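Local coordinates for stage II sporulation protein Q (Bacillus subtilis, PDB 3TUF), which forms with SpoIIIAH an intercellular channel between forespore and mother cell, takes part in forespore engulfment and is required for anchoring membrane proteins on the forespore side of the septal membrane, at residues Ser37-Ala42 against Ser99-Val104; Leu80-Asp85 against Gly173-Pro178; Asp93-Ala98 against Ile149-Lys154; Tyr115-Glu120 against Thr127-Leu132; Asp123-Val128 against Phe167-Asp172. All coordinates share one frame; numbering follows the deposited sequence.

Interaction 1 (Ser37-Ala42 against Ser99-Val104)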
# COMPACT_ATOMS: atom_id res chain seq x y z
N SER A 37 -1.31 -9.42 -44.08
CA SER A 37 -2.25 -10.49 -44.36
C SER A 37 -1.83 -11.26 -45.61
O SER A 37 -1.15 -10.72 -46.46
CB SER A 37 -3.67 -9.95 -44.51
OG SER A 37 -4.32 -9.83 -43.25
N MET A 38 -2.24 -12.51 -45.70
CA MET A 38 -1.91 -13.31 -46.85
C MET A 38 -0.44 -13.64 -46.95
O MET A 38 -0.05 -14.46 -47.76
CB MET A 38 -2.36 -12.60 -48.13
CG MET A 38 -2.86 -11.18 -47.93
SD MET A 38 -2.70 -10.15 -49.41
CE MET A 38 -1.13 -9.36 -49.12
N GLU A 39 0.40 -13.02 -46.13
CA GLU A 39 1.81 -13.37 -46.19
C GLU A 39 2.33 -13.99 -44.93
O GLU A 39 1.71 -13.93 -43.91
CB GLU A 39 2.67 -12.18 -46.62
CG GLU A 39 2.58 -10.94 -45.78
CD GLU A 39 3.37 -9.79 -46.37
OE1 GLU A 39 3.81 -8.93 -45.61
OE2 GLU A 39 3.54 -9.73 -47.59
N ASN A 40 3.50 -14.60 -45.03
CA ASN A 40 4.11 -15.28 -43.93
C ASN A 40 5.13 -14.42 -43.26
O ASN A 40 5.73 -13.59 -43.87
CB ASN A 40 4.80 -16.53 -44.42
CG ASN A 40 3.85 -17.57 -44.93
OD1 ASN A 40 2.67 -17.33 -45.10
ND2 ASN A 40 4.37 -18.75 -45.18
N VAL A 41 5.35 -14.64 -41.99
CA VAL A 41 6.25 -13.81 -41.20
C VAL A 41 7.66 -14.18 -41.56
O VAL A 41 8.02 -15.32 -41.45
CB VAL A 41 6.00 -14.03 -39.66
CG1 VAL A 41 7.12 -13.38 -38.78
CG2 VAL A 41 4.59 -13.55 -39.27
N ALA A 42 8.47 -13.22 -41.99
CA ALA A 42 9.83 -13.58 -42.41
C ALA A 42 10.92 -13.15 -41.42
O ALA A 42 10.74 -12.16 -40.72
CB ALA A 42 10.13 -13.03 -43.81
N SER A 99 10.17 -7.68 -42.17
CA SER A 99 9.63 -9.00 -41.95
C SER A 99 8.26 -9.16 -42.59
O SER A 99 7.89 -10.25 -42.95
CB SER A 99 9.52 -9.22 -40.46
OG SER A 99 8.67 -10.32 -40.20
N LEU A 100 7.50 -8.07 -42.68
CA LEU A 100 6.23 -8.06 -43.37
C LEU A 100 6.05 -6.68 -43.99
O LEU A 100 6.72 -5.73 -43.60
CB LEU A 100 5.07 -8.30 -42.41
CG LEU A 100 4.87 -9.65 -41.68
CD1 LEU A 100 4.02 -9.42 -40.47
CD2 LEU A 100 4.25 -10.76 -42.53
N SER A 101 5.12 -6.57 -44.94
CA SER A 101 4.80 -5.29 -45.54
C SER A 101 3.98 -4.36 -44.60
O SER A 101 3.18 -4.80 -43.76
CB SER A 101 4.11 -5.55 -46.87
OG SER A 101 4.83 -6.55 -47.62
N GLY A 102 4.20 -3.06 -44.71
CA GLY A 102 3.46 -2.15 -43.86
C GLY A 102 3.90 -0.75 -44.06
O GLY A 102 4.49 -0.42 -45.08
N THR A 103 3.63 0.07 -43.06
CA THR A 103 3.96 1.48 -43.13
C THR A 103 4.85 1.82 -41.98
O THR A 103 4.54 1.48 -40.84
CB THR A 103 2.72 2.31 -42.98
OG1 THR A 103 1.82 1.95 -44.02
CG2 THR A 103 3.07 3.78 -43.09
N VAL A 104 5.94 2.51 -42.27
CA VAL A 104 6.92 2.88 -41.27
C VAL A 104 6.29 3.93 -40.40
O VAL A 104 6.01 5.03 -40.88
CB VAL A 104 8.19 3.48 -41.90
CG1 VAL A 104 9.12 4.12 -40.79
CG2 VAL A 104 8.90 2.42 -42.71

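Interaction 2 (Leu80-Asp85 against Gly173-Pro178)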
# COMPACT_ATOMS: atom_id res chain seq x y z
N LEU A 80 13.51 -7.67 -19.25
CA LEU A 80 13.12 -8.95 -19.88
C LEU A 80 13.39 -8.79 -21.37
O LEU A 80 13.19 -7.69 -21.87
CB LEU A 80 11.63 -9.14 -19.75
CG LEU A 80 11.03 -9.34 -18.34
CD1 LEU A 80 9.61 -9.79 -18.54
CD2 LEU A 80 11.82 -10.32 -17.51
N SER A 81 13.83 -9.82 -22.12
CA SER A 81 13.98 -9.57 -23.57
C SER A 81 12.60 -9.60 -24.29
O SER A 81 11.91 -10.57 -24.14
CB SER A 81 14.92 -10.57 -24.16
OG SER A 81 14.75 -10.57 -25.57
N LYS A 82 12.18 -8.59 -25.06
CA LYS A 82 10.81 -8.60 -25.66
C LYS A 82 10.81 -8.97 -27.15
O LYS A 82 9.78 -8.74 -27.97
CB LYS A 82 10.12 -7.25 -25.41
CG LYS A 82 9.69 -7.05 -23.92
CD LYS A 82 8.95 -8.33 -23.34
CE LYS A 82 8.06 -8.05 -22.13
NZ LYS A 82 7.01 -9.08 -22.04
N GLY A 83 11.96 -9.56 -27.49
CA GLY A 83 12.22 -10.02 -28.86
C GLY A 83 13.47 -10.88 -29.02
O GLY A 83 14.07 -11.36 -28.03
N ILE A 84 13.86 -11.10 -30.28
CA ILE A 84 15.09 -11.82 -30.53
C ILE A 84 16.16 -10.85 -31.02
O ILE A 84 15.84 -9.79 -31.60
CB ILE A 84 14.89 -12.91 -31.54
CG1 ILE A 84 14.47 -12.28 -32.88
CG2 ILE A 84 13.83 -13.89 -31.02
CD1 ILE A 84 13.98 -13.23 -33.97
N ASP A 85 17.42 -11.22 -30.73
CA ASP A 85 18.58 -10.55 -31.26
C ASP A 85 19.28 -11.46 -32.24
O ASP A 85 19.60 -12.61 -31.92
CB ASP A 85 19.56 -10.22 -30.14
CG ASP A 85 19.04 -9.08 -29.21
OD1 ASP A 85 17.97 -8.43 -29.53
OD2 ASP A 85 19.71 -8.84 -28.16
N GLY A 173 0.34 -3.51 -29.43
CA GLY A 173 1.34 -3.01 -28.49
C GLY A 173 2.09 -4.05 -27.67
O GLY A 173 3.18 -3.76 -27.17
N VAL A 174 1.54 -5.26 -27.51
CA VAL A 174 2.24 -6.25 -26.69
C VAL A 174 3.08 -7.27 -27.47
O VAL A 174 2.62 -7.88 -28.45
CB VAL A 174 1.37 -6.82 -25.51
CG1 VAL A 174 -0.03 -7.14 -25.98
CG2 VAL A 174 2.09 -8.02 -24.79
N ALA A 175 4.33 -7.36 -27.02
CA ALA A 175 5.40 -8.15 -27.59
C ALA A 175 5.14 -9.62 -27.41
O ALA A 175 4.84 -10.06 -26.33
CB ALA A 175 6.73 -7.75 -26.89
N MET A 176 5.28 -10.40 -28.48
CA MET A 176 5.15 -11.86 -28.39
C MET A 176 6.41 -12.48 -28.88
O MET A 176 7.21 -11.81 -29.53
CB MET A 176 4.03 -12.30 -29.27
CG MET A 176 2.87 -11.39 -29.03
SD MET A 176 1.58 -11.83 -30.13
CE MET A 176 1.03 -13.40 -29.35
N ASN A 177 6.59 -13.75 -28.61
CA ASN A 177 7.81 -14.41 -29.04
C ASN A 177 7.95 -14.46 -30.58
O ASN A 177 7.15 -15.13 -31.25
CB ASN A 177 7.93 -15.80 -28.45
CG ASN A 177 9.30 -16.42 -28.71
OD1 ASN A 177 9.97 -16.12 -29.71
ND2 ASN A 177 9.71 -17.30 -27.82
N PRO A 178 8.98 -13.77 -31.15
CA PRO A 178 9.11 -13.90 -32.61
C PRO A 178 9.16 -15.35 -33.12
O PRO A 178 8.35 -15.72 -34.01
CB PRO A 178 10.37 -13.03 -32.94
CG PRO A 178 10.32 -11.94 -31.77
CD PRO A 178 9.98 -12.80 -30.61

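Interaction 3 (Asp93-Ala98 against Ile149-Lys154)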
# COMPACT_ATOMS: atom_id res chain seq x y z
N ASP A 93 28.53 -6.28 -39.94
CA ASP A 93 27.32 -5.58 -40.29
C ASP A 93 26.49 -6.41 -41.22
O ASP A 93 27.05 -7.17 -42.02
CB ASP A 93 27.67 -4.29 -41.05
CG ASP A 93 28.08 -3.15 -40.13
OD1 ASP A 93 27.99 -3.28 -38.89
OD2 ASP A 93 28.50 -2.11 -40.65
N PHE A 94 25.17 -6.26 -41.18
CA PHE A 94 24.39 -6.94 -42.17
C PHE A 94 23.09 -6.21 -42.35
O PHE A 94 22.71 -5.35 -41.51
CB PHE A 94 24.16 -8.39 -41.71
CG PHE A 94 23.43 -8.51 -40.34
CD1 PHE A 94 22.00 -8.53 -40.30
CD2 PHE A 94 24.15 -8.59 -39.11
CE1 PHE A 94 21.30 -8.59 -39.07
CE2 PHE A 94 23.49 -8.68 -37.90
CZ PHE A 94 22.05 -8.68 -37.87
N ASP A 95 22.37 -6.51 -43.41
CA ASP A 95 21.27 -5.64 -43.77
C ASP A 95 20.07 -6.23 -43.15
O ASP A 95 19.88 -7.44 -43.20
CB ASP A 95 21.12 -5.54 -45.28
CG ASP A 95 22.43 -4.99 -45.99
OD1 ASP A 95 22.74 -3.77 -45.82
OD2 ASP A 95 23.12 -5.76 -46.70
N VAL A 96 19.28 -5.37 -42.51
CA VAL A 96 18.00 -5.76 -41.96
C VAL A 96 16.86 -5.42 -42.91
O VAL A 96 16.90 -4.36 -43.57
CB VAL A 96 17.81 -4.93 -40.73
CG1 VAL A 96 16.28 -4.88 -40.21
CG2 VAL A 96 18.85 -5.33 -39.68
N SER A 97 15.82 -6.24 -42.97
CA SER A 97 14.71 -5.97 -43.88
C SER A 97 13.37 -6.28 -43.29
O SER A 97 13.24 -7.03 -42.34
CB SER A 97 14.86 -6.78 -45.16
OG SER A 97 15.13 -8.12 -44.83
N ALA A 98 12.35 -5.72 -43.90
CA ALA A 98 11.04 -5.78 -43.32
C ALA A 98 10.56 -7.23 -43.36
O ALA A 98 10.62 -7.93 -44.39
CB ALA A 98 10.08 -4.85 -44.04
N ILE A 149 15.62 -2.19 -44.67
CA ILE A 149 15.24 -0.99 -43.99
C ILE A 149 16.32 -0.46 -43.09
O ILE A 149 16.15 0.62 -42.51
CB ILE A 149 13.95 -1.17 -43.18
CG1 ILE A 149 14.18 -2.16 -42.05
CG2 ILE A 149 12.73 -1.54 -44.13
CD1 ILE A 149 12.90 -2.53 -41.34
N GLY A 150 17.43 -1.17 -42.96
CA GLY A 150 18.53 -0.59 -42.18
C GLY A 150 19.72 -1.49 -42.11
O GLY A 150 19.78 -2.46 -42.87
N LYS A 151 20.68 -1.18 -41.22
CA LYS A 151 21.87 -2.04 -41.02
C LYS A 151 22.02 -2.41 -39.55
O LYS A 151 21.75 -1.58 -38.68
CB LYS A 151 23.19 -1.39 -41.50
CG LYS A 151 24.19 -2.43 -42.04
CD LYS A 151 25.44 -1.87 -42.73
CE LYS A 151 25.30 -1.33 -44.20
NZ LYS A 151 24.53 -2.28 -45.06
N SER A 152 22.47 -3.63 -39.27
CA SER A 152 22.76 -3.98 -37.91
C SER A 152 23.75 -2.98 -37.29
O SER A 152 24.53 -2.31 -37.99
CB SER A 152 23.38 -5.36 -37.87
OG SER A 152 24.79 -5.28 -38.06
N GLY A 153 23.71 -2.89 -35.96
CA GLY A 153 24.74 -2.15 -35.22
C GLY A 153 24.80 -2.53 -33.78
O GLY A 153 23.94 -3.28 -33.29
N LYS A 154 25.82 -2.02 -33.10
CA LYS A 154 25.90 -2.16 -31.65
C LYS A 154 25.14 -1.01 -30.98
O LYS A 154 24.86 0.04 -31.64
CB LYS A 154 27.34 -2.10 -31.12
CG LYS A 154 28.45 -2.63 -32.01
CD LYS A 154 29.64 -2.70 -31.09
CE LYS A 154 31.00 -2.85 -31.78
NZ LYS A 154 31.51 -4.27 -31.55

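Interaction 4 (Tyr115-Glu120 against Thr127-Leu132)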
# COMPACT_ATOMS: atom_id res chain seq x y z
N TYR A 115 19.42 3.38 -33.89
CA TYR A 115 18.18 3.60 -34.66
C TYR A 115 17.04 2.66 -34.34
O TYR A 115 17.26 1.49 -34.05
CB TYR A 115 18.47 3.50 -36.11
CG TYR A 115 18.93 4.78 -36.68
CD1 TYR A 115 18.00 5.75 -37.13
CD2 TYR A 115 20.33 5.04 -36.82
CE1 TYR A 115 18.46 6.97 -37.74
CE2 TYR A 115 20.79 6.25 -37.42
CZ TYR A 115 19.84 7.18 -37.87
OH TYR A 115 20.30 8.32 -38.45
N VAL A 116 15.82 3.15 -34.40
CA VAL A 116 14.71 2.29 -34.05
C VAL A 116 13.74 2.51 -35.15
O VAL A 116 13.46 3.68 -35.47
CB VAL A 116 14.00 2.70 -32.71
CG1 VAL A 116 12.73 1.84 -32.47
CG2 VAL A 116 14.96 2.64 -31.46
N VAL A 117 13.27 1.42 -35.76
CA VAL A 117 12.24 1.51 -36.79
C VAL A 117 11.08 0.64 -36.37
O VAL A 117 11.26 -0.45 -35.80
CB VAL A 117 12.73 1.02 -38.16
CG1 VAL A 117 11.55 0.98 -39.21
CG2 VAL A 117 13.95 1.86 -38.65
N GLU A 118 9.88 1.12 -36.65
CA GLU A 118 8.72 0.38 -36.26
C GLU A 118 7.81 0.40 -37.45
O GLU A 118 7.53 1.44 -38.00
CB GLU A 118 8.09 1.04 -35.05
CG GLU A 118 6.74 0.49 -34.68
CD GLU A 118 6.16 1.00 -33.31
OE1 GLU A 118 4.98 0.67 -33.09
OE2 GLU A 118 6.85 1.69 -32.47
N VAL A 119 7.37 -0.78 -37.87
CA VAL A 119 6.54 -0.89 -39.08
C VAL A 119 5.18 -1.38 -38.66
O VAL A 119 5.05 -2.40 -37.96
CB VAL A 119 7.20 -1.77 -40.21
CG1 VAL A 119 6.29 -1.90 -41.46
CG2 VAL A 119 8.51 -1.19 -40.63
N GLU A 120 4.18 -0.61 -39.05
CA GLU A 120 2.77 -0.92 -38.85
C GLU A 120 2.29 -1.89 -39.92
O GLU A 120 2.50 -1.64 -41.13
CB GLU A 120 2.03 0.38 -39.07
CG GLU A 120 0.54 0.28 -39.14
CD GLU A 120 -0.05 1.06 -38.02
OE1 GLU A 120 0.51 0.91 -36.91
OE2 GLU A 120 -1.02 1.84 -38.25
N THR A 127 5.93 -4.45 -36.24
CA THR A 127 7.25 -4.99 -35.94
C THR A 127 8.25 -3.93 -35.62
O THR A 127 8.14 -2.79 -36.10
CB THR A 127 7.84 -5.78 -37.13
OG1 THR A 127 7.42 -5.19 -38.38
CG2 THR A 127 7.41 -7.18 -37.06
N VAL A 128 9.26 -4.30 -34.85
CA VAL A 128 10.23 -3.32 -34.31
C VAL A 128 11.64 -3.81 -34.59
O VAL A 128 12.02 -4.98 -34.35
CB VAL A 128 9.99 -3.02 -32.77
CG1 VAL A 128 11.01 -2.00 -32.15
CG2 VAL A 128 8.54 -2.56 -32.53
N TYR A 129 12.42 -2.89 -35.12
CA TYR A 129 13.79 -3.19 -35.46
C TYR A 129 14.56 -2.10 -34.81
O TYR A 129 14.20 -0.91 -34.97
CB TYR A 129 13.95 -3.09 -36.96
CG TYR A 129 12.85 -3.79 -37.72
CD1 TYR A 129 11.58 -3.20 -37.86
CD2 TYR A 129 13.06 -5.06 -38.28
CE1 TYR A 129 10.53 -3.82 -38.55
CE2 TYR A 129 12.00 -5.73 -38.99
CZ TYR A 129 10.74 -5.07 -39.10
OH TYR A 129 9.73 -5.70 -39.77
N GLN A 130 15.62 -2.48 -34.11
CA GLN A 130 16.23 -1.56 -33.18
C GLN A 130 17.64 -2.03 -33.01
O GLN A 130 17.93 -3.14 -33.37
CB GLN A 130 15.40 -1.61 -31.89
CG GLN A 130 16.18 -1.92 -30.65
CD GLN A 130 15.37 -1.85 -29.38
OE1 GLN A 130 14.19 -1.36 -29.38
NE2 GLN A 130 15.99 -2.34 -28.27
N SER A 131 18.55 -1.19 -32.50
CA SER A 131 20.04 -1.40 -32.61
C SER A 131 20.72 -1.17 -33.99
O SER A 131 21.95 -1.42 -34.16
CB SER A 131 20.51 -2.71 -32.00
OG SER A 131 21.83 -2.51 -31.48
N LEU A 132 19.92 -0.67 -34.96
CA LEU A 132 20.39 -0.28 -36.28
C LEU A 132 21.47 0.84 -36.20
O LEU A 132 21.39 1.78 -35.34
CB LEU A 132 19.19 0.21 -37.11
CG LEU A 132 18.01 -0.77 -37.16
CD1 LEU A 132 17.03 -0.45 -38.29
CD2 LEU A 132 18.52 -2.15 -37.36

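Interaction 5 (Asp123-Val128 against Phe167-Asp172)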
# COMPACT_ATOMS: atom_id res chain seq x y z
N ASP A 123 -4.09 -4.98 -38.62
CA ASP A 123 -4.72 -5.50 -37.38
C ASP A 123 -3.93 -5.30 -36.08
O ASP A 123 -3.65 -6.28 -35.38
CB ASP A 123 -5.04 -7.00 -37.52
CG ASP A 123 -5.94 -7.32 -38.70
OD1 ASP A 123 -6.73 -6.43 -39.11
OD2 ASP A 123 -5.87 -8.47 -39.21
N GLY A 124 -3.59 -4.06 -35.74
CA GLY A 124 -2.83 -3.78 -34.53
C GLY A 124 -1.51 -4.56 -34.41
O GLY A 124 -0.85 -4.50 -33.39
N LEU A 125 -1.16 -5.30 -35.46
CA LEU A 125 0.15 -5.95 -35.56
C LEU A 125 1.23 -4.93 -35.97
O LEU A 125 0.97 -3.96 -36.68
CB LEU A 125 0.10 -7.05 -36.60
CG LEU A 125 0.60 -8.43 -36.25
CD1 LEU A 125 1.11 -9.00 -37.56
CD2 LEU A 125 1.69 -8.43 -35.26
N SER A 126 2.46 -5.16 -35.55
CA SER A 126 3.52 -4.27 -35.97
C SER A 126 4.86 -4.87 -35.57
O SER A 126 4.94 -5.72 -34.67
CB SER A 126 3.30 -2.91 -35.32
OG SER A 126 3.55 -3.04 -33.95
N THR A 127 5.93 -4.45 -36.24
CA THR A 127 7.25 -4.99 -35.94
C THR A 127 8.25 -3.93 -35.62
O THR A 127 8.14 -2.79 -36.10
CB THR A 127 7.84 -5.78 -37.13
OG1 THR A 127 7.42 -5.19 -38.38
CG2 THR A 127 7.41 -7.18 -37.06
N VAL A 128 9.26 -4.30 -34.85
CA VAL A 128 10.23 -3.32 -34.31
C VAL A 128 11.64 -3.81 -34.59
O VAL A 128 12.02 -4.98 -34.35
CB VAL A 128 9.99 -3.02 -32.77
CG1 VAL A 128 11.01 -2.00 -32.15
CG2 VAL A 128 8.54 -2.56 -32.53
N PHE A 167 14.72 -7.55 -32.76
CA PHE A 167 13.51 -7.61 -33.53
C PHE A 167 12.29 -8.04 -32.68
O PHE A 167 12.35 -9.00 -31.88
CB PHE A 167 13.73 -8.61 -34.62
CG PHE A 167 12.50 -8.96 -35.37
CD1 PHE A 167 11.88 -8.01 -36.15
CD2 PHE A 167 11.96 -10.22 -35.27
CE1 PHE A 167 10.72 -8.29 -36.86
CE2 PHE A 167 10.78 -10.54 -35.99
CZ PHE A 167 10.15 -9.56 -36.79
N GLU A 168 11.17 -7.38 -32.89
CA GLU A 168 10.00 -7.64 -32.09
C GLU A 168 8.76 -7.66 -32.96
O GLU A 168 8.72 -6.96 -34.00
CB GLU A 168 9.88 -6.55 -31.02
CG GLU A 168 11.00 -6.54 -29.98
CD GLU A 168 10.79 -5.45 -28.95
OE1 GLU A 168 9.71 -4.78 -29.06
OE2 GLU A 168 11.66 -5.24 -28.03
N ILE A 169 7.76 -8.48 -32.57
CA ILE A 169 6.44 -8.48 -33.22
C ILE A 169 5.60 -8.18 -32.05
O ILE A 169 5.82 -8.80 -30.98
CB ILE A 169 5.91 -9.88 -33.69
CG1 ILE A 169 6.99 -10.73 -34.29
CG2 ILE A 169 4.77 -9.78 -34.69
CD1 ILE A 169 7.84 -11.28 -33.18
N ARG A 170 4.66 -7.25 -32.25
CA ARG A 170 3.72 -6.80 -31.23
C ARG A 170 2.32 -6.84 -31.82
O ARG A 170 2.13 -6.53 -33.02
CB ARG A 170 4.03 -5.36 -30.78
CG ARG A 170 5.49 -5.11 -30.44
CD ARG A 170 5.72 -3.86 -29.72
NE ARG A 170 6.17 -4.25 -28.41
CZ ARG A 170 7.28 -3.80 -27.83
NH1 ARG A 170 8.01 -2.87 -28.47
NH2 ARG A 170 7.61 -4.28 -26.61
N LYS A 171 1.36 -7.23 -30.98
CA LYS A 171 -0.05 -7.17 -31.35
C LYS A 171 -0.72 -6.24 -30.37
O LYS A 171 -0.64 -6.43 -29.13
CB LYS A 171 -0.70 -8.55 -31.36
CG LYS A 171 -2.22 -8.53 -31.30
CD LYS A 171 -2.87 -8.32 -32.66
CE LYS A 171 -4.35 -8.70 -32.57
NZ LYS A 171 -5.22 -7.71 -33.27
N ASP A 172 -1.37 -5.24 -30.94
CA ASP A 172 -1.89 -4.11 -30.18
C ASP A 172 -0.93 -3.66 -29.09
O ASP A 172 -1.33 -3.48 -27.96
CB ASP A 172 -3.28 -4.43 -29.63
CG ASP A 172 -4.22 -4.82 -30.71
OD1 ASP A 172 -4.52 -3.98 -31.58
OD2 ASP A 172 -4.59 -5.99 -30.75
O HOH W 1 1.38 -3.77 -32.34

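Interaction 1 (Ser37-Ala42 against Ser99-Val104)
The extended N-terminal arm of the domain lies here along the loop that enters strand 102-110, with Glu39 and Ala42 carrying the hydrogen bonds to this loop. Ser101 N meets Glu39 OE1 nearly along the C-O bond at 2.8 Å, and the hydrogen bond is almost straight (174°). The chain from CG outward is extended (chi2 -174°), which carries the carboxylate obliquely across the Leu100 side chain to the amide of Ser101; Glu39 CG passes 3.7 Å from Leu100 CD2. Ser101 OG lies close to the same carboxylate, but its stronger partner is the backbone N of Gln145. Replacing Glu39 with an alanine removes the carboxylate, and Ser101 N would probably be left without its acceptor while Leu100 lost part of its cover. Ala42 N donates to Ser99 O at 3.2 Å, and Ser99 OG returns a bond of 2.8 Å to Ala42 O, lying in the carbonyl plane on a lone pair. Gln145 NE2 bonds to both Asn40 O and Ser99 O, and Val41 pairs through its backbone with Asp183 and Lys184. The whole is an irregular extension docked by backbone, hydroxyl and carboxylate bonds onto the beta-rich domain of the M23 peptidase family.

Interaction 2 (Leu80-Asp85 against Gly173-Pro178)
The puckered pyrrolidine ring of Pro178 turns CB, CG and CD toward Ile84 and Gly83. Its CB lies 3.8 Å from Ile84 CD1, while its CD is 4.0 Å from Ile84 CG2, and the two side chains slide past each other in opposite directions. Toward Gly83 the ring offers CG, 4.0 Å from Gly83 CA. Ile169 of strand 165-171 also packs on this proline. In Ile84, CG1 stands between the backbone N and the carbonyl carbon (chi1 63°), a rotation that brings both CD1 and CG2 onto the ring. With an alanine here CG1, CG2 and CD1 are gone, and Pro178 CB would probably face a gap where the branched chain now packs. The other meeting point is Ala175, whose methyl sits 3.7 Å from Lys82 CB and 3.4 Å from Lys82 O. Both segments run in nearly the same direction because each pairs antiparallel with strand 165-171, Ile84 through Phe167 and Met176 through Ile169. Ser81 and Asp85 have the spacing of the H-x(3)-D metal motif of M23 peptidases, with serine where the zinc enzymes carry histidine; Asp85 is hydrogen-bonded to His166. Lys82 leaves the contact altogether at its polar end: chi2 is bent, and NZ bonds to the backbone O of Lys184 in the neighbouring SpoIIIAH chain. Val174 packs on Thr185 of that same partner.

Interaction 3 (Asp93-Ala98 against Ile149-Lys154)
Ile149 donates its N to Val96 O at 2.7 Å, and its CG1 lies 3.9 Å from Val96 CG1, while its CG2 approaches the methyl of Ala98. Gly150 follows with a longer bond, its N also reaching Val96 O, and its own O accepts from Val96 N at 3.0 Å. One carbonyl thus takes two donors: with Ile149 and Gly150 both facing Val96, this is a classic beta bulge in the antiparallel pair of strands 95-97 and 148-151. Lys151, next along, is paired with Asp95 without backbone bonds between them. Its chain bends at chi3 and chi4, passing Asp93 CB on the way, and NZ forms a salt bridge with Asp95 OD1; the modelled distance is too short for the exact placement to be trusted. Ser152 N then bonds to Phe94 O at 2.8 Å, nearly straight (171°), and its OG accepts from Phe94 N at 3.3 Å. Ser152 CB is set over one face of the Phe94 ring, 3.5 Å from the centroid, a CH-pi contact. Phe94 holds the ring there with CG between its backbone N and carbonyl carbon (chi1 59°). Asn163 ties the loop end down, bonding to both Ser152 OG and Asp93 OD1.

Interaction 4 (Tyr115-Glu120 against Thr127-Leu132)
Val117, Val119, Tyr129 and Leu132 make up the tightly packed face of this strand pair, in contrast to the face of Val116, Glu118 and Val128, where contacts across the pair are longer and Glu118 is partly exposed. On the packed face Val119 CG2 lies 3.9 Å from Tyr129 CE1, and Val117 CG2 comes equally near Leu132 CD1, the two side chains crossing at about a right angle. Val117 O sits in the plane of the Tyr129 ring at its edge, close to CD1. Tyr129 has its CG anti to the carbonyl carbon (chi1 -47°), and its OH reaches the backbone N of Ser99; Phe167 meets the ring obliquely from strand 165-171. Val117 N reaches Tyr129 O at 2.6 Å, in line with the carbonyl, and Val119 N reaches Thr127 O at 2.8 Å; in each pair the second residue's N returns a bond, Tyr129 N to Val117 O and Thr127 N to Val119 O. This is the beta hairpin of strands 116-120 and 125-132. At the end of the hairpin away from its turn Ser131 and Leu132 both face Tyr115 in a G1 beta bulge, while Tyr115 N bonds to Leu132 O and Tyr115 CB presses on Leu132 CB at 3.5 Å. The Tyr115 ring leads away from the pair, with Leu132 O in plane at its edge, and the residue is partly exposed. The other face is looser: Glu118 CG touches Val128 CG2 at 4.1 Å. Glu118, fully extended (chi1 171°), stands out from that face.

Interaction 5 (Asp123-Val128 against Phe167-Asp172)
This is an antiparallel strand pairing in the middle of the main sheet, strand 125-132 against strand 165-171, with an apolar face of Leu125, Ile169, Thr127 CG2 and Phe167 and a mixed face of Ser126, Val128, Glu168 and Arg170. Ser126 and Arg170 exchange backbone bonds, as do Val128 and Glu168, with Val128 N to Glu168 O at 2.8 Å. On one face Leu125 and Ile169 lie side by side, and their methyls are pressed tight, Leu125 CD2 to Ile169 CG2 being 3.4 Å. Thr127 CG2 meets Phe167 CE1 at 3.5 Å, obliquely to the ring; Phe167 has CG anti to its backbone N (chi1 170°), which swings the ring back beside Thr127. On the other face Val128 CG2 lies against the Arg170 side chain, whose NH1 is 4.1 Å away; Arg170 is modelled in a salt bridge with Glu168, though the place of that carboxylate oxygen is doubtful. Glu168 OE2 also bonds to His166. At the exposed end Asp172 N reaches Gly124 O at 2.6 Å from above the carbonyl plane, and a side chain on Gly124 would run into the Asp172 carboxylate. One water bridges Gly124 O and Ser126 OG, with a weak bond to Arg170 O. Lys171 NZ is held by three partners: it donates to Asp123 O at 3.0 Å, forms a salt bridge with its neighbour Asp172, and another with Glu190. The antiparallel sheet, with the second strand carrying the last histidine of an H-x-H sequence (His164 and His166), is consistent with the M23 peptidase fold.

Overall arrangement
From the N terminus, interaction 1 closes first, when the entry to strand 102-110 comes back to the N-terminal arm. Interaction 2 opens at residue 80 and closes only at 178, and the loop between contains interactions 3, 4 and 5; interaction 1 crosses interactions 2 and 3. The hairpin of interaction 4 falls within the span of interaction 3, while interactions 3 and 5 alternate. Interactions 4 and 5 share Thr127 and Val128, so strand 125-132 joins strand 116-120 to strand 165-171, to which interaction 2 adds strands 84-88 and 174-176. Interaction 3 adds a separate small sheet, touching the hairpin through Val96 and Tyr129. Interactions 1 and 5 meet where Ser99 packs on Phe167.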